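PDB 5T79: aldo-keto Reductase, OXIDOREDUCTASE from Salmonella typhimurium, which binds NADPH and probably acts as an NADP-dependent aldo-keto reductase, studied for the biocatalytic reduction of 3-hydroxybutanal to 1,3-butanediol. Local coordinates for residues Tyr3-Asn8 with Arg51-Gly56; His11-Arg16 with Gly309-Arg314; Arg46-Arg51 with Ser299-Ile304. All coordinates share one frame; numbering follows the deposited sequence.

Contact 1: residues Tyr3-Asn8 with Arg51-Gly56; sequences YQPDEN and RAFDLG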
loop_
_atom_site.group_PDB
_atom_site.type_symbol
_atom_site.label_atom_id
_atom_site.label_comp_id
_atom_site.label_asym_id
_atom_site.label_seq_id
_atom_site.Cartn_x
_atom_site.Cartn_y
_atom_site.Cartn_z
ATOM N N TYR A 3 24.582 2.042 8.155
ATOM C CA TYR A 3 23.769 2.668 7.138
ATOM C C TYR A 3 23.668 4.174 7.270
ATOM O O TYR A 3 23.384 4.693 8.329
ATOM C CB TYR A 3 22.366 2.048 7.143
ATOM C CG TYR A 3 21.360 2.719 6.235
ATOM C CD1 TYR A 3 21.588 2.832 4.887
ATOM C CD2 TYR A 3 20.178 3.231 6.737
ATOM C CE1 TYR A 3 20.674 3.447 4.061
ATOM C CE2 TYR A 3 19.257 3.845 5.912
ATOM C CZ TYR A 3 19.506 3.941 4.574
ATOM O OH TYR A 3 18.614 4.549 3.743
ATOM N N GLN A 4 23.900 4.862 6.165
ATOM C CA GLN A 4 23.755 6.311 6.127
ATOM C C GLN A 4 22.802 6.641 4.969
ATOM O O GLN A 4 23.140 6.399 3.810
ATOM C CB GLN A 4 25.112 7.032 5.995
ATOM C CG GLN A 4 25.015 8.535 6.282
ATOM C CD GLN A 4 24.678 8.880 7.725
ATOM O OE1 GLN A 4 25.080 8.196 8.681
ATOM N NE2 GLN A 4 23.945 9.970 7.913
ATOM N N PRO A 5 21.585 7.132 5.253
ATOM C CA PRO A 5 20.657 7.459 4.160
ATOM C C PRO A 5 21.267 8.458 3.192
ATOM O O PRO A 5 22.030 9.338 3.603
ATOM C CB PRO A 5 19.447 8.065 4.882
ATOM C CG PRO A 5 19.558 7.606 6.272
ATOM C CD PRO A 5 21.014 7.494 6.559
ATOM N N ASP A 6 20.962 8.283 1.912
ATOM C CA ASP A 6 21.404 9.154 0.830
ATOM C C ASP A 6 20.942 10.579 1.135
ATOM O O ASP A 6 19.767 10.791 1.428
ATOM C CB ASP A 6 20.820 8.638 -0.494
ATOM C CG ASP A 6 21.505 9.123 -1.745
ATOM O OD1 ASP A 6 21.572 10.358 -1.947
ATOM O OD2 ASP A 6 21.894 8.273 -2.567
ATOM N N GLU A 7 21.866 11.544 1.098
ATOM C CA GLU A 7 21.575 12.943 1.428
ATOM C C GLU A 7 20.617 13.615 0.399
ATOM O O GLU A 7 19.954 14.598 0.739
ATOM C CB GLU A 7 22.881 13.754 1.584
ATOM C CG GLU A 7 23.791 13.752 0.363
ATOM C CD GLU A 7 25.076 14.557 0.448
ATOM O OE1 GLU A 7 25.146 15.512 1.257
ATOM O OE2 GLU A 7 26.005 14.253 -0.336
ATOM N N ASN A 8 20.517 13.066 -0.826
ATOM C CA ASN A 8 19.654 13.628 -1.874
ATOM C C ASN A 8 18.324 12.875 -2.007
ATOM O O ASN A 8 17.603 13.079 -2.993
ATOM C CB ASN A 8 20.391 13.625 -3.223
ATOM C CG ASN A 8 21.748 14.278 -3.178
ATOM O OD1 ASN A 8 21.918 15.395 -2.674
ATOM N ND2 ASN A 8 22.750 13.579 -3.686
ATOM N N ARG A 51 17.436 0.781 -0.004
ATOM C CA ARG A 51 17.357 1.391 -1.348
ATOM C C ARG A 51 16.100 2.275 -1.462
ATOM O O ARG A 51 16.169 3.391 -2.011
ATOM C CB ARG A 51 17.370 0.331 -2.458
ATOM C CG ARG A 51 17.535 0.931 -3.893
ATOM C CD ARG A 51 18.882 1.645 -4.032
ATOM N NE ARG A 51 19.105 2.186 -5.371
ATOM C CZ ARG A 51 19.457 3.442 -5.636
ATOM N NH1 ARG A 51 19.600 4.324 -4.651
ATOM N NH2 ARG A 51 19.667 3.828 -6.887
ATOM N N ALA A 52 14.972 1.798 -0.895
ATOM C CA ALA A 52 13.713 2.544 -0.921
ATOM C C ALA A 52 13.880 3.917 -0.244
ATOM O O ALA A 52 13.575 4.935 -0.867
ATOM C CB ALA A 52 12.605 1.747 -0.241
ATOM N N PHE A 53 14.387 3.950 1.010
ATOM C CA PHE A 53 14.555 5.218 1.742
ATOM C C PHE A 53 15.572 6.123 1.055
ATOM O O PHE A 53 15.334 7.321 0.989
ATOM C CB PHE A 53 14.944 4.968 3.203
ATOM C CG PHE A 53 14.872 6.194 4.097
ATOM C CD1 PHE A 53 13.729 6.990 4.129
ATOM C CD2 PHE A 53 15.923 6.511 4.954
ATOM C CE1 PHE A 53 13.658 8.103 4.989
ATOM C CE2 PHE A 53 15.853 7.632 5.797
ATOM C CZ PHE A 53 14.715 8.403 5.821
ATOM N N ASP A 54 16.664 5.554 0.476
ATOM C CA ASP A 54 17.662 6.332 -0.292
ATOM C C ASP A 54 17.034 7.004 -1.527
ATOM O O ASP A 54 17.527 8.045 -1.967
ATOM C CB ASP A 54 18.852 5.451 -0.738
ATOM C CG ASP A 54 19.833 5.096 0.384
ATOM O OD1 ASP A 54 19.705 5.664 1.501
ATOM O OD2 ASP A 54 20.706 4.241 0.155
ATOM N N LEU A 55 15.961 6.418 -2.081
ATOM C CA LEU A 55 15.260 6.999 -3.243
ATOM C C LEU A 55 14.065 7.883 -2.816
ATOM O O LEU A 55 13.300 8.345 -3.668
ATOM C CB LEU A 55 14.800 5.874 -4.195
ATOM C CG LEU A 55 15.938 5.162 -4.942
ATOM C CD1 LEU A 55 15.428 3.883 -5.648
ATOM C CD2 LEU A 55 16.613 6.097 -5.928
ATOM N N GLY A 56 13.933 8.125 -1.512
ATOM C CA GLY A 56 12.886 8.988 -0.965
ATOM C C GLY A 56 11.572 8.331 -0.605
ATOM O O GLY A 56 10.600 9.023 -0.284
HETATM O O HOH W 1 22.856 4.999 1.570
#

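Contact 2: residues His11-Arg16 with Gly309-Arg314; sequences HTMEYR and GMLANR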
loop_
_atom_site.group_PDB
_atom_site.type_symbol
_atom_site.label_atom_id
_atom_site.label_comp_id
_atom_site.label_asym_id
_atom_site.label_seq_id
_atom_site.Cartn_x
_atom_site.Cartn_y
_atom_site.Cartn_z
ATOM N N HIS A 11 15.244 14.937 -2.932
ATOM C CA HIS A 11 15.348 15.818 -4.098
ATOM C C HIS A 11 14.509 15.359 -5.295
ATOM O O HIS A 11 13.915 16.211 -5.959
ATOM C CB HIS A 11 16.817 16.015 -4.513
ATOM C CG HIS A 11 17.674 16.680 -3.465
ATOM N ND1 HIS A 11 19.044 16.811 -3.633
ATOM C CD2 HIS A 11 17.334 17.210 -2.264
ATOM C CE1 HIS A 11 19.484 17.419 -2.542
ATOM N NE2 HIS A 11 18.495 17.665 -1.684
ATOM N N THR A 12 14.470 14.064 -5.594
ATOM C CA THR A 12 13.751 13.572 -6.776
ATOM C C THR A 12 12.308 13.137 -6.446
ATOM O O THR A 12 11.389 13.541 -7.176
ATOM C CB THR A 12 14.531 12.421 -7.446
ATOM O OG1 THR A 12 15.839 12.887 -7.782
ATOM C CG2 THR A 12 13.846 11.892 -8.722
ATOM N N MET A 13 12.112 12.309 -5.385
ATOM C CA MET A 13 10.781 11.800 -5.036
ATOM C C MET A 13 9.743 12.929 -4.974
ATOM O O MET A 13 10.044 14.029 -4.517
ATOM C CB MET A 13 10.819 11.029 -3.717
ATOM C CG MET A 13 9.485 10.306 -3.331
ATOM S SD MET A 13 8.669 9.270 -4.593
ATOM C CE MET A 13 9.976 8.013 -4.869
ATOM N N GLU A 14 8.541 12.652 -5.486
ATOM C CA GLU A 14 7.396 13.546 -5.408
ATOM C C GLU A 14 6.570 13.125 -4.217
ATOM O O GLU A 14 6.327 11.926 -4.034
ATOM C CB GLU A 14 6.552 13.493 -6.686
ATOM C CG GLU A 14 7.291 14.035 -7.887
ATOM C CD GLU A 14 6.526 14.015 -9.192
ATOM O OE1 GLU A 14 5.306 13.724 -9.189
ATOM O OE2 GLU A 14 7.163 14.314 -10.226
ATOM N N TYR A 15 6.173 14.075 -3.391
ATOM C CA TYR A 15 5.342 13.802 -2.210
ATOM C C TYR A 15 3.973 14.349 -2.508
ATOM O O TYR A 15 3.851 15.444 -3.054
ATOM C CB TYR A 15 5.978 14.379 -0.922
ATOM C CG TYR A 15 7.300 13.691 -0.663
ATOM C CD1 TYR A 15 7.349 12.428 -0.068
ATOM C CD2 TYR A 15 8.493 14.244 -1.118
ATOM C CE1 TYR A 15 8.560 11.741 0.074
ATOM C CE2 TYR A 15 9.704 13.563 -0.987
ATOM C CZ TYR A 15 9.735 12.322 -0.382
ATOM O OH TYR A 15 10.943 11.665 -0.299
ATOM N N ARG A 16 2.944 13.567 -2.216
ATOM C CA ARG A 16 1.574 13.897 -2.605
ATOM C C ARG A 16 0.687 13.980 -1.386
ATOM O O ARG A 16 0.702 13.073 -0.554
ATOM C CB ARG A 16 1.073 12.827 -3.604
ATOM C CG ARG A 16 1.909 12.829 -4.918
ATOM C CD ARG A 16 1.604 11.688 -5.869
ATOM N NE ARG A 16 0.167 11.591 -6.169
ATOM C CZ ARG A 16 -0.457 12.259 -7.127
ATOM N NH1 ARG A 16 0.205 13.127 -7.881
ATOM N NH2 ARG A 16 -1.760 12.098 -7.313
ATOM N N GLY A 309 11.673 5.404 -11.374
ATOM C CA GLY A 309 11.898 5.839 -12.762
ATOM C C GLY A 309 10.636 6.173 -13.550
ATOM O O GLY A 309 10.704 6.836 -14.587
ATOM N N MET A 310 9.464 5.730 -13.058
ATOM C CA MET A 310 8.148 5.997 -13.655
ATOM C C MET A 310 7.805 7.510 -13.572
ATOM O O MET A 310 7.090 8.018 -14.439
ATOM C CB MET A 310 7.105 5.125 -12.923
ATOM C CG MET A 310 5.661 5.552 -13.026
ATOM S SD MET A 310 5.076 6.953 -12.035
ATOM C CE MET A 310 4.381 6.205 -10.641
ATOM N N LEU A 311 8.268 8.205 -12.518
ATOM C CA LEU A 311 7.960 9.619 -12.290
ATOM C C LEU A 311 8.413 10.529 -13.442
ATOM O O LEU A 311 7.797 11.565 -13.652
ATOM C CB LEU A 311 8.558 10.108 -10.975
ATOM C CG LEU A 311 8.054 9.411 -9.696
ATOM C CD1 LEU A 311 8.809 9.919 -8.473
ATOM C CD2 LEU A 311 6.535 9.584 -9.517
ATOM N N ALA A 312 9.448 10.132 -14.199
ATOM C CA ALA A 312 9.983 10.894 -15.330
ATOM C C ALA A 312 9.102 10.803 -16.588
ATOM O O ALA A 312 9.324 11.553 -17.549
ATOM C CB ALA A 312 11.379 10.383 -15.662
ATOM N N ASN A 313 8.131 9.872 -16.614
ATOM C CA ASN A 313 7.330 9.647 -17.813
ATOM C C ASN A 313 5.954 9.100 -17.426
ATOM O O ASN A 313 5.662 7.941 -17.698
ATOM C CB ASN A 313 8.120 8.649 -18.699
ATOM C CG ASN A 313 7.601 8.377 -20.081
ATOM O OD1 ASN A 313 6.617 8.955 -20.545
ATOM N ND2 ASN A 313 8.278 7.482 -20.772
ATOM N N ARG A 314 5.109 9.927 -16.780
ATOM C CA ARG A 314 3.805 9.443 -16.308
ATOM C C ARG A 314 2.594 10.241 -16.842
ATOM O O ARG A 314 1.500 10.167 -16.274
ATOM C CB ARG A 314 3.778 9.373 -14.773
ATOM C CG ARG A 314 3.923 10.689 -14.021
ATOM C CD ARG A 314 3.763 10.398 -12.544
ATOM N NE ARG A 314 3.729 11.637 -11.772
ATOM C CZ ARG A 314 2.614 12.258 -11.417
ATOM N NH1 ARG A 314 1.429 11.745 -11.730
ATOM N NH2 ARG A 314 2.672 13.398 -10.743
HETATM O O HOH W 2 6.082 13.120 -12.330
HETATM O O HOH W 3 -0.955 13.231 -11.021
#

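Contact 3: residues Arg46-Arg51 with Ser299-Ile304; sequences RALLQR and SKPSQI. With NDP (NADPH dihydro-nicotinamide-adenine-dinucleotide phosphate), chain E.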
loop_
_atom_site.group_PDB
_atom_site.type_symbol
_atom_site.label_atom_id
_atom_site.label_comp_id
_atom_site.label_asym_id
_atom_site.label_seq_id
_atom_site.Cartn_x
_atom_site.Cartn_y
_atom_site.Cartn_z
ATOM N N ARG A 46 16.856 -6.111 3.969
ATOM C CA ARG A 46 17.577 -4.926 4.447
ATOM C C ARG A 46 17.949 -4.031 3.258
ATOM O O ARG A 46 17.731 -2.823 3.316
ATOM C CB ARG A 46 18.844 -5.375 5.222
ATOM C CG ARG A 46 19.550 -4.236 5.939
ATOM C CD ARG A 46 20.884 -4.657 6.525
ATOM N NE ARG A 46 20.768 -5.828 7.406
ATOM C CZ ARG A 46 20.451 -5.784 8.692
ATOM N NH1 ARG A 46 20.191 -4.619 9.281
ATOM N NH2 ARG A 46 20.403 -6.902 9.406
ATOM N N ALA A 47 18.490 -4.630 2.184
ATOM C CA ALA A 47 18.887 -3.915 0.963
ATOM C C ALA A 47 17.672 -3.210 0.328
ATOM O O ALA A 47 17.806 -2.079 -0.142
ATOM C CB ALA A 47 19.515 -4.887 -0.040
ATOM N N LEU A 48 16.499 -3.863 0.328
ATOM C CA LEU A 48 15.246 -3.271 -0.225
ATOM C C LEU A 48 14.818 -2.038 0.578
ATOM O O LEU A 48 14.567 -0.978 0.008
ATOM C CB LEU A 48 14.091 -4.317 -0.215
ATOM C CG LEU A 48 14.246 -5.487 -1.187
ATOM C CD1 LEU A 48 13.243 -6.605 -0.891
ATOM C CD2 LEU A 48 14.156 -5.016 -2.634
ATOM N N LEU A 49 14.749 -2.164 1.902
ATOM C CA LEU A 49 14.388 -1.022 2.741
ATOM C C LEU A 49 15.393 0.141 2.592
ATOM O O LEU A 49 14.977 1.285 2.491
ATOM C CB LEU A 49 14.273 -1.430 4.220
ATOM C CG LEU A 49 13.140 -2.403 4.554
ATOM C CD1 LEU A 49 13.189 -2.800 6.024
ATOM C CD2 LEU A 49 11.784 -1.819 4.184
ATOM N N GLN A 50 16.700 -0.149 2.574
ATOM C CA GLN A 50 17.704 0.911 2.450
ATOM C C GLN A 50 17.622 1.576 1.073
ATOM O O GLN A 50 17.730 2.803 0.989
ATOM C CB GLN A 50 19.120 0.348 2.697
ATOM C CG GLN A 50 19.347 -0.016 4.176
ATOM C CD GLN A 50 20.750 -0.519 4.421
ATOM O OE1 GLN A 50 21.616 -0.396 3.575
ATOM N NE2 GLN A 50 21.028 -1.033 5.609
ATOM N N ARG A 51 17.436 0.781 -0.004
ATOM C CA ARG A 51 17.357 1.391 -1.348
ATOM C C ARG A 51 16.100 2.275 -1.462
ATOM O O ARG A 51 16.169 3.391 -2.011
ATOM C CB ARG A 51 17.370 0.331 -2.458
ATOM C CG ARG A 51 17.535 0.931 -3.893
ATOM C CD ARG A 51 18.882 1.645 -4.032
ATOM N NE ARG A 51 19.105 2.186 -5.371
ATOM C CZ ARG A 51 19.457 3.442 -5.636
ATOM N NH1 ARG A 51 19.600 4.324 -4.651
ATOM N NH2 ARG A 51 19.667 3.828 -6.887
ATOM N N SER A 299 11.173 -7.746 -4.859
ATOM C CA SER A 299 12.046 -8.822 -4.402
ATOM C C SER A 299 13.508 -8.400 -4.581
ATOM O O SER A 299 14.399 -9.010 -3.994
ATOM C CB SER A 299 11.755 -10.120 -5.147
ATOM O OG SER A 299 12.095 -9.987 -6.516
ATOM N N LYS A 300 13.756 -7.369 -5.426
ATOM C CA LYS A 300 15.110 -6.887 -5.683
ATOM C C LYS A 300 15.152 -5.356 -5.825
ATOM O O LYS A 300 14.165 -4.737 -6.259
ATOM C CB LYS A 300 15.748 -7.577 -6.899
ATOM C CG LYS A 300 14.949 -7.577 -8.172
ATOM C CD LYS A 300 15.632 -8.506 -9.176
ATOM C CE LYS A 300 15.053 -8.398 -10.564
ATOM N NZ LYS A 300 15.966 -8.982 -11.588
ATOM N N PRO A 301 16.272 -4.729 -5.392
ATOM C CA PRO A 301 16.370 -3.259 -5.439
ATOM C C PRO A 301 16.130 -2.632 -6.815
ATOM O O PRO A 301 15.615 -1.513 -6.871
ATOM C CB PRO A 301 17.806 -2.997 -4.965
ATOM C CG PRO A 301 18.098 -4.155 -4.030
ATOM C CD PRO A 301 17.498 -5.314 -4.795
ATOM N N SER A 302 16.462 -3.342 -7.912
ATOM C CA SER A 302 16.269 -2.838 -9.276
ATOM C C SER A 302 14.786 -2.562 -9.559
ATOM O O SER A 302 14.488 -1.640 -10.306
ATOM C CB SER A 302 16.846 -3.807 -10.310
ATOM O OG SER A 302 16.164 -5.049 -10.285
ATOM N N GLN A 303 13.861 -3.322 -8.931
ATOM C CA GLN A 303 12.413 -3.115 -9.106
ATOM C C GLN A 303 11.955 -1.813 -8.448
ATOM O O GLN A 303 11.046 -1.151 -8.953
ATOM C CB GLN A 303 11.626 -4.312 -8.554
ATOM C CG GLN A 303 11.900 -5.585 -9.387
ATOM C CD GLN A 303 11.408 -6.850 -8.744
ATOM O OE1 GLN A 303 11.240 -6.936 -7.533
ATOM N NE2 GLN A 303 11.251 -7.899 -9.538
ATOM N N ILE A 304 12.603 -1.429 -7.341
ATOM C CA ILE A 304 12.309 -0.167 -6.658
ATOM C C ILE A 304 12.822 0.978 -7.542
ATOM O O ILE A 304 12.114 1.966 -7.738
ATOM C CB ILE A 304 12.934 -0.125 -5.238
ATOM C CG1 ILE A 304 12.381 -1.284 -4.341
ATOM C CG2 ILE A 304 12.676 1.254 -4.581
ATOM C CD1 ILE A 304 13.110 -1.423 -2.932
HETATM P PA NDP E . 2.856 -5.359 -7.148
HETATM O O1A NDP E . 3.629 -4.079 -7.258
HETATM O O2A NDP E . 1.549 -5.603 -7.757
HETATM O O5B NDP E . 3.742 -6.620 -7.609
HETATM C C5B NDP E . 4.928 -6.835 -6.818
HETATM C C4B NDP E . 5.695 -8.034 -7.303
HETATM O O4B NDP E . 5.825 -7.975 -8.741
HETATM C C3B NDP E . 7.113 -8.118 -6.741
HETATM O O3B NDP E . 7.135 -8.927 -5.567
HETATM C C2B NDP E . 7.917 -8.705 -7.894
HETATM O O2B NDP E . 7.878 -10.149 -7.878
HETATM C C1B NDP E . 7.167 -8.198 -9.128
HETATM N N9A NDP E . 7.692 -6.960 -9.696
HETATM C C8A NDP E . 7.586 -5.691 -9.190
HETATM N N7A NDP E . 8.154 -4.770 -9.931
HETATM C C5A NDP E . 8.680 -5.485 -10.997
HETATM C C6A NDP E . 9.464 -5.102 -12.104
HETATM N N6A NDP E . 9.752 -3.832 -12.409
HETATM N N1A NDP E . 9.898 -6.079 -12.932
HETATM C C2A NDP E . 9.524 -7.341 -12.694
HETATM N N3A NDP E . 8.770 -7.818 -11.700
HETATM C C4A NDP E . 8.395 -6.836 -10.868
HETATM O O3 NDP E . 2.685 -5.367 -5.570
HETATM P PN NDP E . 1.883 -6.454 -4.714
HETATM O O1N NDP E . 3.018 -7.280 -4.234
HETATM O O2N NDP E . 0.739 -7.105 -5.477
HETATM O O5D NDP E . 1.092 -5.731 -3.492
HETATM C C5D NDP E . 1.468 -4.356 -3.205
HETATM C C4D NDP E . 1.443 -4.089 -1.718
HETATM O O4D NDP E . 0.081 -3.867 -1.307
HETATM C C3D NDP E . 1.953 -5.197 -0.814
HETATM O O3D NDP E . 3.370 -5.172 -0.739
HETATM C C2D NDP E . 1.206 -4.929 0.500
HETATM O O2D NDP E . 1.818 -4.051 1.444
HETATM C C1D NDP E . -0.127 -4.365 -0.001
HETATM N N1N NDP E . -1.196 -5.379 -0.106
HETATM C C2N NDP E . -2.346 -5.152 0.649
HETATM C C3N NDP E . -3.395 -5.992 0.642
HETATM C C7N NDP E . -4.696 -5.539 1.248
HETATM O O7N NDP E . -5.602 -6.386 1.265
HETATM N N7N NDP E . -4.845 -4.322 1.773
HETATM C C4N NDP E . -3.262 -7.344 -0.008
HETATM C C5N NDP E . -2.138 -7.382 -0.987
HETATM C C6N NDP E . -1.173 -6.484 -1.003
HETATM P P2B NDP E . 9.103 -11.197 -8.078
HETATM O O1X NDP E . 9.412 -12.080 -6.927
HETATM O O2X NDP E . 8.624 -11.960 -9.306
HETATM O O3X NDP E . 10.277 -10.329 -8.515
#

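Contact 1: residues Tyr3-Asn8 with Arg51-Gly56
The N-terminal segment, extended over Tyr3-Asp6, runs past the last turn of helix 42-54, its backbone coming nearest at Asp6 and Asp54, whose CA atoms are 4.8 Å apart. Both direct hydrogen bonds of the contact end on one oxygen, OD1 of Asp54. The hydroxyl OH of Tyr3 donates to OD1 of Asp54 at 2.7 Å, chi1 of Tyr3 (173°) setting the ring opposite its own N and sending the hydroxyl toward Asp54. The backbone N of Asp6 donates to the same OD1 of Asp54 at 2.9 Å, nearly straight (162°). The two donors reach OD1 from opposite faces of the carboxylate plane, a two-sided grip that should restrain the rotation of the group. OD2 of Asp54 accepts a hydrogen bond from water 1, which also donates to O of Gln4. Next to these polar atoms, Pro5 lays CB and CG obliquely against the Phe53 ring, CB of Pro5 lying 3.7 Å from CE2 of Phe53, while the Tyr3 hydroxyl meets the ring's edge at CD2. N of Asn8 donates to OD1 of Asp6, closing an Asx turn. Helix 42-54 ends in a Schellman motif with Gly56 as C-prime residue. Arg9 and Tyr10 of helix 9-12 also pack on Phe53; the Tyr3 ring meets that of Phe85, at the end of helix 72-85, and Pro5 touches Trp88 in the loop after it.

Contact 2: residues His11-Arg16 with Gly309-Arg314
Leu311 points its CD1 methyl at the sulfur of Met13, SD of Met13 lying 3.9 Å from CD1 of Leu311, with the two side chains crossing at about a right angle. The same methyl sits near the backbone N of Glu14. Strand 15-17 pairs antiparallel with strand 24-31 in the N-terminal beta hairpin of the aldo-keto reductase TIM barrel, and Leu311 packs beside that pair, also touching Ala27, from the loop that leads from helix 301-308 to helix 318-329. Met13 reaches Leu311 because its chain bends at both chi2 and chi3 (49° and 62°), bringing the sulfur back toward a partner from which its CB points away.

The polar side of the contact is carried by Glu14 and Arg314. Glu14 stretches out beyond CG and forms a salt bridge with Arg314, whose NH2 donates to the syn lone pair of OE1 of Glu14 at 3.1 Å. The bond is bent, and the carboxylate and guanidinium planes stand 68° apart, so the two groups do not form a flat, paired bridge. Water 2 adds a second link: it donates to OE2 of Glu14 and to the carbonyl O of Leu311 and accepts from NE of Arg314.

Arg16 runs antiparallel to Arg314, NH1 of Arg16 3.8 Å from NH2 of Arg314, with the guanidinium planes steeply inclined to each other. Its guanidinium is held by Asp289 and the carbonyls of Val291 and Thr292, just ahead of strand 293-296, and the nearby Glu14 carboxylate probably eases the proximity of the two like charges. Between the arginines, water 3 lies at the edge of the Arg314 guanidinium, in its plane, and accepts from NH1 of Arg314 at 2.9 Å and, weakly, from NH1 of Arg16 at 3.3 Å.

Contact 3: residues Arg46-Arg51 with Ser299-Ile304
Leu48 of helix 42-54 pushes its CD2 methyl against the backbone where helix 301-308 begins, CD2 of Leu48 lying 3.4 Å from atom C of Lys300 and 3.5 Å from N of Pro301. This is helix-to-helix packing on the outside of the aldo-keto reductase TIM barrel, and its tight part consists of methyl groups set against backbone and against one another. Ile304, one turn on from Pro301, directs CD1 at the same methyl, 3.8 Å from CD2 of Leu48, and also close to the carbonyl O of Leu48. With CG1 anti to its carbonyl carbon (chi1 -60°), Ile304 extends this branch toward the neighbouring helix.

The outer side is looser. CG of Pro301 meets CB of Ala47 only at 4.3 Å, and CB of Pro301 lies 4.1 Å from CG of Arg51, whose chain passes obliquely and carries its guanidinium on to a salt bridge with Glu305. CB of Lys300 points away; only the backbone of this residue takes part.

Ser299, just ahead of helix 301-308, and Gln303 in its first turn bind the 2'-phosphate of NADPH, the group that sets it apart from NADH. Gln303 is oriented by the backbone of Ser299: OE1 accepts from N of Ser299, nearly in line with its C=O bond. This leaves NE2 of Gln303 to donate almost straight (172°) to O3X of NADPH at 2.8 Å, the oxygen to which OG of Ser299 also donates, at 2.7 Å.

All three contacts lie on the same side of the chain's centre. Contacts 1 and 3 share helix 42-54 and Arg51, with centres about 11 Å apart: contact 1 takes the helix's C-terminal end, contact 3 the turns before it, and Leu55 and Ala52 touch Ile304. Contact 2, its centre about 15 Å from that of contact 1, meets it where the Tyr15 hydroxyl probably hydrogen-bonds to O of Gly56. Contacts 2 and 3 do not touch, yet lie at and beyond the two ends of helix 301-308. Thus the N-terminal residues are joined to helix 42-54 and to the loop after helix 301-308, while contact 3 ties helix 42-54 to the turn that holds the 2'-phosphate.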